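Alpha-1,2-mannosyltransferase (Ktr4), putative (Neosartorya fumigata, PDB 7BOP) is a putative fungal mannosyltransferase with a GT-A-type glycosyltransferase fold, modelled here with GDP and a manganese ion. Local coordinates at residues Arg214-Gly219 against Ala330-Trp335; Asn253-Leu258 against Leu324-Asp329. All coordinates share one frame; numbering follows the deposited sequence.

Contact 1: Arg214-Gly219 against Ala330-Trp335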
ATOM      1  N   ARG A 214      18.199  -6.056   4.767  1.00 35.08           N
ATOM      2  CA  ARG A 214      17.515  -6.753   5.869  1.00 34.89           C
ATOM      3  C   ARG A 214      16.520  -7.832   5.409  1.00 34.33           C
ATOM      4  O   ARG A 214      15.774  -8.378   6.228  1.00 34.25           O
ATOM      5  CB  ARG A 214      16.824  -5.706   6.746  1.00 34.82           C
ATOM      6  CG  ARG A 214      17.803  -4.849   7.512  1.00 35.09           C
ATOM      7  CD  ARG A 214      17.204  -3.514   7.919  1.00 35.67           C
ATOM      8  NE  ARG A 214      18.230  -2.637   8.469  1.00 37.11           N
ATOM      9  CZ  ARG A 214      19.147  -1.987   7.747  1.00 36.89           C
ATOM     10  NH1 ARG A 214      19.174  -2.084   6.417  1.00 36.73           N
ATOM     11  NH2 ARG A 214      20.034  -1.211   8.365  1.00 36.69           N
ATOM     12  N   ASN A 215      16.522  -8.144   4.115  1.00 33.84           N
ATOM     13  CA  ASN A 215      15.590  -9.091   3.493  1.00 36.33           C
ATOM     14  C   ASN A 215      14.121  -8.795   3.827  1.00 35.67           C
ATOM     15  O   ASN A 215      13.322  -9.708   4.077  1.00 35.94           O
ATOM     16  CB  ASN A 215      15.980 -10.526   3.862  1.00 37.92           C
ATOM     17  CG  ASN A 215      17.360 -10.886   3.347  1.00 40.49           C
ATOM     18  OD1 ASN A 215      17.606 -10.831   2.148  1.00 44.82           O
ATOM     19  ND2 ASN A 215      18.258 -11.236   4.237  1.00 43.32           N
ATOM     20  N   LEU A 216      13.772  -7.511   3.821  1.00 32.98           N
ATOM     21  CA  LEU A 216      12.415  -7.106   4.144  1.00 32.24           C
ATOM     22  C   LEU A 216      11.487  -7.316   2.961  1.00 31.73           C
ATOM     23  O   LEU A 216      11.883  -7.215   1.791  1.00 29.32           O
ATOM     24  CB  LEU A 216      12.369  -5.659   4.640  1.00 32.53           C
ATOM     25  CG  LEU A 216      13.227  -5.364   5.874  1.00 32.77           C
ATOM     26  CD1 LEU A 216      13.033  -3.924   6.318  1.00 33.45           C
ATOM     27  CD2 LEU A 216      12.974  -6.310   7.042  1.00 33.51           C
ATOM     28  N   THR A 217      10.235  -7.621   3.293  1.00 29.20           N
ATOM     29  CA  THR A 217       9.216  -7.956   2.331  1.00 28.14           C
ATOM     30  C   THR A 217       8.343  -6.752   2.003  1.00 28.03           C
ATOM     31  O   THR A 217       7.934  -6.588   0.863  1.00 29.02           O
ATOM     32  CB  THR A 217       8.352  -9.115   2.876  1.00 28.72           C
ATOM     33  OG1 THR A 217       9.198 -10.239   3.111  1.00 29.06           O
ATOM     34  CG2 THR A 217       7.243  -9.499   1.931  1.00 27.63           C
ATOM     35  N   TYR A 218       8.044  -5.919   2.994  1.00 28.49           N
ATOM     36  CA  TYR A 218       7.019  -4.893   2.818  1.00 28.91           C
ATOM     37  C   TYR A 218       7.151  -3.807   3.844  1.00 27.65           C
ATOM     38  O   TYR A 218       7.506  -4.072   4.993  1.00 28.06           O
ATOM     39  CB  TYR A 218       5.653  -5.554   2.955  1.00 28.59           C
ATOM     40  CG  TYR A 218       4.443  -4.732   2.613  1.00 29.26           C
ATOM     41  CD1 TYR A 218       3.960  -4.676   1.310  1.00 29.00           C
ATOM     42  CD2 TYR A 218       3.719  -4.077   3.613  1.00 30.06           C
ATOM     43  CE1 TYR A 218       2.805  -3.981   1.006  1.00 29.67           C
ATOM     44  CE2 TYR A 218       2.560  -3.376   3.321  1.00 29.25           C
ATOM     45  CZ  TYR A 218       2.104  -3.323   2.023  1.00 30.80           C
ATOM     46  OH  TYR A 218       0.943  -2.627   1.751  1.00 30.05           O
ATOM     47  N   GLY A 219       6.864  -2.585   3.419  1.00 27.51           N
ATOM     48  CA  GLY A 219       6.862  -1.433   4.287  1.00 28.40           C
ATOM     49  C   GLY A 219       5.595  -0.616   4.125  1.00 28.02           C
ATOM     50  O   GLY A 219       5.111  -0.429   3.003  1.00 29.54           O
ATOM     51  N   ALA A 330       6.346 -12.022   9.456  1.00 29.35           N
ATOM     52  CA  ALA A 330       5.962 -10.731  10.047  1.00 29.23           C
ATOM     53  C   ALA A 330       7.156  -9.880  10.481  1.00 30.46           C
ATOM     54  O   ALA A 330       7.070  -8.654  10.486  1.00 29.82           O
ATOM     55  CB  ALA A 330       5.009 -10.937  11.219  1.00 28.62           C
ATOM     56  N   ALA A 331       8.278 -10.531  10.810  1.00 30.67           N
ATOM     57  CA  ALA A 331       9.520  -9.824  11.133  1.00 31.90           C
ATOM     58  C   ALA A 331      10.076  -9.070   9.937  1.00 30.73           C
ATOM     59  O   ALA A 331      10.846  -8.150  10.127  1.00 31.47           O
ATOM     60  CB  ALA A 331      10.579 -10.783  11.663  1.00 33.09           C
ATOM     61  N   LYS A 332       9.686  -9.460   8.725  1.00 31.39           N
ATOM     62  CA  LYS A 332      10.126  -8.796   7.489  1.00 31.65           C
ATOM     63  C   LYS A 332       9.149  -7.740   6.971  1.00 29.83           C
ATOM     64  O   LYS A 332       9.300  -7.264   5.842  1.00 28.54           O
ATOM     65  CB  LYS A 332      10.380  -9.838   6.396  1.00 33.26           C
ATOM     66  CG  LYS A 332      11.370 -10.931   6.763  1.00 36.36           C
ATOM     67  CD  LYS A 332      12.679 -10.355   7.252  1.00 42.59           C
ATOM     68  CE  LYS A 332      13.824 -11.357   7.152  1.00 48.00           C
ATOM     69  NZ  LYS A 332      14.998 -10.832   7.906  1.00 51.06           N
ATOM     70  N   VAL A 333       8.154  -7.378   7.785  1.00 29.11           N
ATOM     71  CA  VAL A 333       7.236  -6.279   7.479  1.00 29.44           C
ATOM     72  C   VAL A 333       7.620  -5.126   8.392  1.00 28.78           C
ATOM     73  O   VAL A 333       7.831  -5.329   9.593  1.00 29.18           O
ATOM     74  CB  VAL A 333       5.760  -6.696   7.680  1.00 28.76           C
ATOM     75  CG1 VAL A 333       4.816  -5.510   7.452  1.00 28.92           C
ATOM     76  CG2 VAL A 333       5.413  -7.840   6.741  1.00 28.65           C
ATOM     77  N   HIS A 334       7.727  -3.926   7.829  1.00 27.39           N
ATOM     78  CA  HIS A 334       8.310  -2.790   8.536  1.00 28.36           C
ATOM     79  C   HIS A 334       7.393  -1.569   8.504  1.00 26.66           C
ATOM     80  O   HIS A 334       6.841  -1.221   7.460  1.00 25.62           O
ATOM     81  CB  HIS A 334       9.676  -2.447   7.916  1.00 28.94           C
ATOM     82  CG  HIS A 334      10.301  -1.196   8.457  1.00 28.96           C
ATOM     83  ND1 HIS A 334      10.728  -1.075   9.760  1.00 30.31           N
ATOM     84  CD2 HIS A 334      10.600  -0.019   7.856  1.00 29.29           C
ATOM     85  CE1 HIS A 334      11.251   0.123   9.944  1.00 29.93           C
ATOM     86  NE2 HIS A 334      11.181   0.783   8.803  1.00 30.43           N
ATOM     87  N   TRP A 335       7.212  -0.946   9.661  1.00 26.84           N
ATOM     88  CA  TRP A 335       6.531   0.357   9.737  1.00 27.40           C
ATOM     89  C   TRP A 335       7.548   1.463   9.468  1.00 26.43           C
ATOM     90  O   TRP A 335       8.439   1.705  10.284  1.00 27.83           O
ATOM     91  CB  TRP A 335       5.915   0.553  11.116  1.00 27.16           C
ATOM     92  CG  TRP A 335       5.207   1.859  11.306  1.00 26.51           C
ATOM     93  CD1 TRP A 335       4.484   2.541  10.383  1.00 27.47           C
ATOM     94  CD2 TRP A 335       5.123   2.612  12.514  1.00 27.41           C
ATOM     95  NE1 TRP A 335       3.971   3.689  10.929  1.00 28.09           N
ATOM     96  CE2 TRP A 335       4.339   3.754  12.242  1.00 26.67           C
ATOM     97  CE3 TRP A 335       5.635   2.434  13.807  1.00 27.32           C
ATOM     98  CZ2 TRP A 335       4.069   4.721  13.206  1.00 27.47           C
ATOM     99  CZ3 TRP A 335       5.366   3.398  14.766  1.00 27.96           C
ATOM    100  CH2 TRP A 335       4.592   4.527  14.461  1.00 27.19           C
TER
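Lys332 O receives two backbone N-H groups from the 214-219 segment: a short bond from Thr217 N at 2.7 Å, lying in the carbonyl plane, and a weak one from Tyr218 N at 3.4 Å. Two residues beyond Lys332, His334 N gives a bond of 2.8 Å to Tyr218 O, and the two chains settle into parallel strand pairing. This inner part is tight. Leu216 lays CD2 against Lys332 CA at 3.8 Å and sends CD1 to the CB of His334, while on the other face of the sheet Val333 CG1 meets the edge of the Tyr218 ring, 4.2 Å from CD2. The outer end is looser and nearer solvent. There the Lys332 chain, bent at chi2 (-53°), runs past Asn215 O and places NZ 3.1 Å from Arg214 O, tilted out of that carbonyl's plane; the amide end of Asn215 turns away. Asn215, with its positive phi, is the C-prime residue of the Schellman motif ending helix 207-213. The contact thus joins that helix end and the start of strand 218-224 to strand 333-335, with Tyr379 of helix 376-382 against Val333.

Contact 2: Asn253-Leu258 against Leu324-Asp329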
ATOM      1  N   ASN A 253       3.237 -15.459  11.558  1.00 29.35           N
ATOM      2  CA  ASN A 253       2.066 -14.952  10.864  1.00 29.38           C
ATOM      3  C   ASN A 253       1.334 -13.913  11.708  1.00 28.52           C
ATOM      4  O   ASN A 253       1.596 -13.772  12.902  1.00 29.49           O
ATOM      5  CB  ASN A 253       1.137 -16.110  10.447  1.00 29.85           C
ATOM      6  CG  ASN A 253       0.463 -16.806  11.628  1.00 30.44           C
ATOM      7  OD1 ASN A 253      -0.277 -16.190  12.399  1.00 30.29           O
ATOM      8  ND2 ASN A 253       0.697 -18.100  11.755  1.00 29.65           N
ATOM      9  N   MET A 254       0.409 -13.204  11.073  1.00 28.46           N
ATOM     10  CA  MET A 254      -0.347 -12.143  11.723  1.00 28.79           C
ATOM     11  C   MET A 254      -1.804 -12.547  11.985  1.00 29.97           C
ATOM     12  O   MET A 254      -2.701 -11.698  11.950  1.00 29.20           O
ATOM     13  CB  MET A 254      -0.315 -10.882  10.847  1.00 28.84           C
ATOM     14  CG  MET A 254       1.080 -10.385  10.496  1.00 29.42           C
ATOM     15  SD  MET A 254       0.975  -8.965   9.383  1.00 30.66           S
ATOM     16  CE  MET A 254       2.695  -8.794   8.905  1.00 30.11           C
ATOM     17  N   MET A 255      -2.048 -13.820  12.294  1.00 30.18           N
ATOM     18  CA  MET A 255      -3.425 -14.298  12.510  1.00 31.73           C
ATOM     19  C   MET A 255      -4.164 -13.493  13.582  1.00 31.27           C
ATOM     20  O   MET A 255      -5.325 -13.173  13.403  1.00 30.91           O
ATOM     21  CB  MET A 255      -3.436 -15.795  12.876  1.00 33.98           C
ATOM     22  CG  MET A 255      -4.805 -16.468  12.787  1.00 34.94           C
ATOM     23  SD  MET A 255      -5.478 -16.521  11.111  1.00 36.26           S
ATOM     24  CE  MET A 255      -4.339 -17.674  10.328  1.00 37.57           C
ATOM     25  N   GLY A 256      -3.476 -13.155  14.675  1.00 31.42           N
ATOM     26  CA  GLY A 256      -4.049 -12.353  15.761  1.00 30.87           C
ATOM     27  C   GLY A 256      -4.554 -10.997  15.306  1.00 30.49           C
ATOM     28  O   GLY A 256      -5.622 -10.565  15.702  1.00 30.43           O
ATOM     29  N   TRP A 257      -3.777 -10.320  14.472  1.00 30.08           N
ATOM     30  CA  TRP A 257      -4.197  -9.041  13.901  1.00 28.83           C
ATOM     31  C   TRP A 257      -5.320  -9.213  12.890  1.00 28.36           C
ATOM     32  O   TRP A 257      -6.308  -8.461  12.917  1.00 28.15           O
ATOM     33  CB  TRP A 257      -3.000  -8.344  13.248  1.00 28.93           C
ATOM     34  CG  TRP A 257      -3.312  -7.075  12.527  1.00 28.71           C
ATOM     35  CD1 TRP A 257      -3.875  -5.939  13.049  1.00 28.44           C
ATOM     36  CD2 TRP A 257      -3.019  -6.792  11.162  1.00 29.06           C
ATOM     37  NE1 TRP A 257      -3.970  -4.964  12.075  1.00 28.52           N
ATOM     38  CE2 TRP A 257      -3.459  -5.469  10.904  1.00 28.92           C
ATOM     39  CE3 TRP A 257      -2.427  -7.526  10.123  1.00 29.00           C
ATOM     40  CZ2 TRP A 257      -3.326  -4.876   9.654  1.00 28.89           C
ATOM     41  CZ3 TRP A 257      -2.299  -6.928   8.876  1.00 28.69           C
ATOM     42  CH2 TRP A 257      -2.746  -5.619   8.653  1.00 28.50           C
ATOM     43  N   LEU A 258      -5.165 -10.183  11.990  1.00 28.63           N
ATOM     44  CA  LEU A 258      -6.166 -10.438  10.945  1.00 28.95           C
ATOM     45  C   LEU A 258      -7.553 -10.801  11.517  1.00 28.93           C
ATOM     46  O   LEU A 258      -8.563 -10.466  10.928  1.00 29.38           O
ATOM     47  CB  LEU A 258      -5.698 -11.546  10.000  1.00 29.28           C
ATOM     48  CG  LEU A 258      -4.443 -11.249   9.162  1.00 29.33           C
ATOM     49  CD1 LEU A 258      -4.058 -12.480   8.367  1.00 31.53           C
ATOM     50  CD2 LEU A 258      -4.661 -10.056   8.253  1.00 29.34           C
ATOM     51  N   LEU A 324       0.208 -10.958   3.101  1.00 29.20           N
ATOM     52  CA  LEU A 324       1.376 -10.747   3.963  1.00 28.48           C
ATOM     53  C   LEU A 324       1.201 -11.424   5.312  1.00 28.74           C
ATOM     54  O   LEU A 324       2.112 -12.111   5.795  1.00 28.63           O
ATOM     55  CB  LEU A 324       1.647  -9.250   4.183  1.00 29.16           C
ATOM     56  CG  LEU A 324       2.123  -8.476   2.943  1.00 28.78           C
ATOM     57  CD1 LEU A 324       1.884  -6.981   3.109  1.00 29.27           C
ATOM     58  CD2 LEU A 324       3.596  -8.764   2.669  1.00 29.92           C
ATOM     59  N   GLY A 325       0.032 -11.225   5.917  1.00 28.71           N
ATOM     60  CA  GLY A 325      -0.256 -11.767   7.238  1.00 28.37           C
ATOM     61  C   GLY A 325      -0.317 -13.278   7.327  1.00 28.62           C
ATOM     62  O   GLY A 325      -0.138 -13.824   8.405  1.00 30.72           O
ATOM     63  N   LEU A 326      -0.590 -13.951   6.213  1.00 29.89           N
ATOM     64  CA  LEU A 326      -0.635 -15.420   6.173  1.00 31.50           C
ATOM     65  C   LEU A 326       0.628 -16.074   5.609  1.00 31.96           C
ATOM     66  O   LEU A 326       0.992 -17.164   6.046  1.00 31.57           O
ATOM     67  CB  LEU A 326      -1.833 -15.882   5.346  1.00 32.03           C
ATOM     68  CG  LEU A 326      -3.202 -15.470   5.885  1.00 32.76           C
ATOM     69  CD1 LEU A 326      -4.258 -15.841   4.871  1.00 33.34           C
ATOM     70  CD2 LEU A 326      -3.468 -16.118   7.229  1.00 32.57           C
ATOM     71  N   PHE A 327       1.280 -15.418   4.648  1.00 31.34           N
ATOM     72  CA  PHE A 327       2.354 -16.039   3.861  1.00 32.16           C
ATOM     73  C   PHE A 327       3.743 -15.415   4.032  1.00 33.55           C
ATOM     74  O   PHE A 327       4.734 -16.059   3.692  1.00 33.72           O
ATOM     75  CB  PHE A 327       1.946 -16.075   2.379  1.00 32.80           C
ATOM     76  CG  PHE A 327       0.538 -16.579   2.160  1.00 32.49           C
ATOM     77  CD1 PHE A 327       0.126 -17.794   2.717  1.00 33.54           C
ATOM     78  CD2 PHE A 327      -0.390 -15.828   1.435  1.00 32.56           C
ATOM     79  CE1 PHE A 327      -1.173 -18.246   2.549  1.00 33.18           C
ATOM     80  CE2 PHE A 327      -1.692 -16.281   1.263  1.00 32.66           C
ATOM     81  CZ  PHE A 327      -2.080 -17.492   1.813  1.00 33.64           C
ATOM     82  N   ALA A 328       3.829 -14.196   4.570  1.00 30.86           N
ATOM     83  CA  ALA A 328       5.116 -13.573   4.836  1.00 32.25           C
ATOM     84  C   ALA A 328       5.576 -13.850   6.259  1.00 32.22           C
ATOM     85  O   ALA A 328       4.817 -14.345   7.095  1.00 31.17           O
ATOM     86  CB  ALA A 328       5.048 -12.072   4.577  1.00 32.90           C
ATOM     87  N   ASP A 329       6.843 -13.540   6.503  1.00 30.80           N
ATOM     88  CA  ASP A 329       7.424 -13.492   7.830  1.00 31.22           C
ATOM     89  C   ASP A 329       7.133 -12.101   8.383  1.00 30.76           C
ATOM     90  O   ASP A 329       7.640 -11.107   7.859  1.00 30.37           O
ATOM     91  CB  ASP A 329       8.933 -13.744   7.686  1.00 33.18           C
ATOM     92  CG  ASP A 329       9.686 -13.738   8.995  1.00 36.02           C
ATOM     93  OD1 ASP A 329       9.146 -13.405  10.076  1.00 33.89           O
ATOM     94  OD2 ASP A 329      10.891 -14.066   8.922  1.00 38.44           O
TER
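Met254 N gives its hydrogen to Gly325 O over 2.8 Å, in the carbonyl plane and on a lone pair, with an almost straight N-H...O angle of 178°. It is the one hydrogen bond between the two segments, and it fixes the residue just ahead of helix 255-258 to the last turn of helix 316-327. Asn253 CB also sits close to the same oxygen, at 3.3 Å. Its side chain takes the chi1 position between the backbone N and the carbonyl carbon (69°), which turns the amide forward along the chain, so that OD1 accepts from Met255 N at 3.0 Å, while ND2 is held by Ser250 O. Gly325 is what allows the close approach. With no side chain in the way, the Met254 chain, extended beyond CG, runs alongside the CA of Gly325, with Met254 CB and SD both 3.7 Å from it. Leu258 CD1 lies 4.0 Å from Gly325 C. Beside this, an apolar patch forms around Leu326 CD2. Met255, bent at both chi2 and chi3, curls its methyl CE onto that carbon at 3.6 Å, and Leu258 CD1 reaches it at 3.9 Å; both side chains meet the leucine at a slant. Trp235, Thr238 and Leu242 of helix 234-244 extend the patch, Trp235 against Met255 and the other two against Leu326. Met254 also packs on Tyr379 of helix 376-382. The arrangement is an Asx turn leading into a short helix, with Met254 at its N-cap position, docked against a glycine in the final turn of a longer helix.

Along the chain, the 214-219 segment comes first, where helix 207-213 gives way to strand 218-224. Next come helix 234-244 and the 253-258 segment, and then, after a long excursion, helix 316-327 brings the chain back to close contact 2 at 324-329. The very next residues, 330-335, close contact 1, so contact 2 is nested inside the loop that contact 1 closes. The two also touch: Leu324 CD1 packs on Tyr218 CG at 3.4 Å, and Met254 CE on Val333 CG2 at 3.6 Å. Together they tie the strand pair 218-224 and 333-335 to helices 255-258 and 316-327.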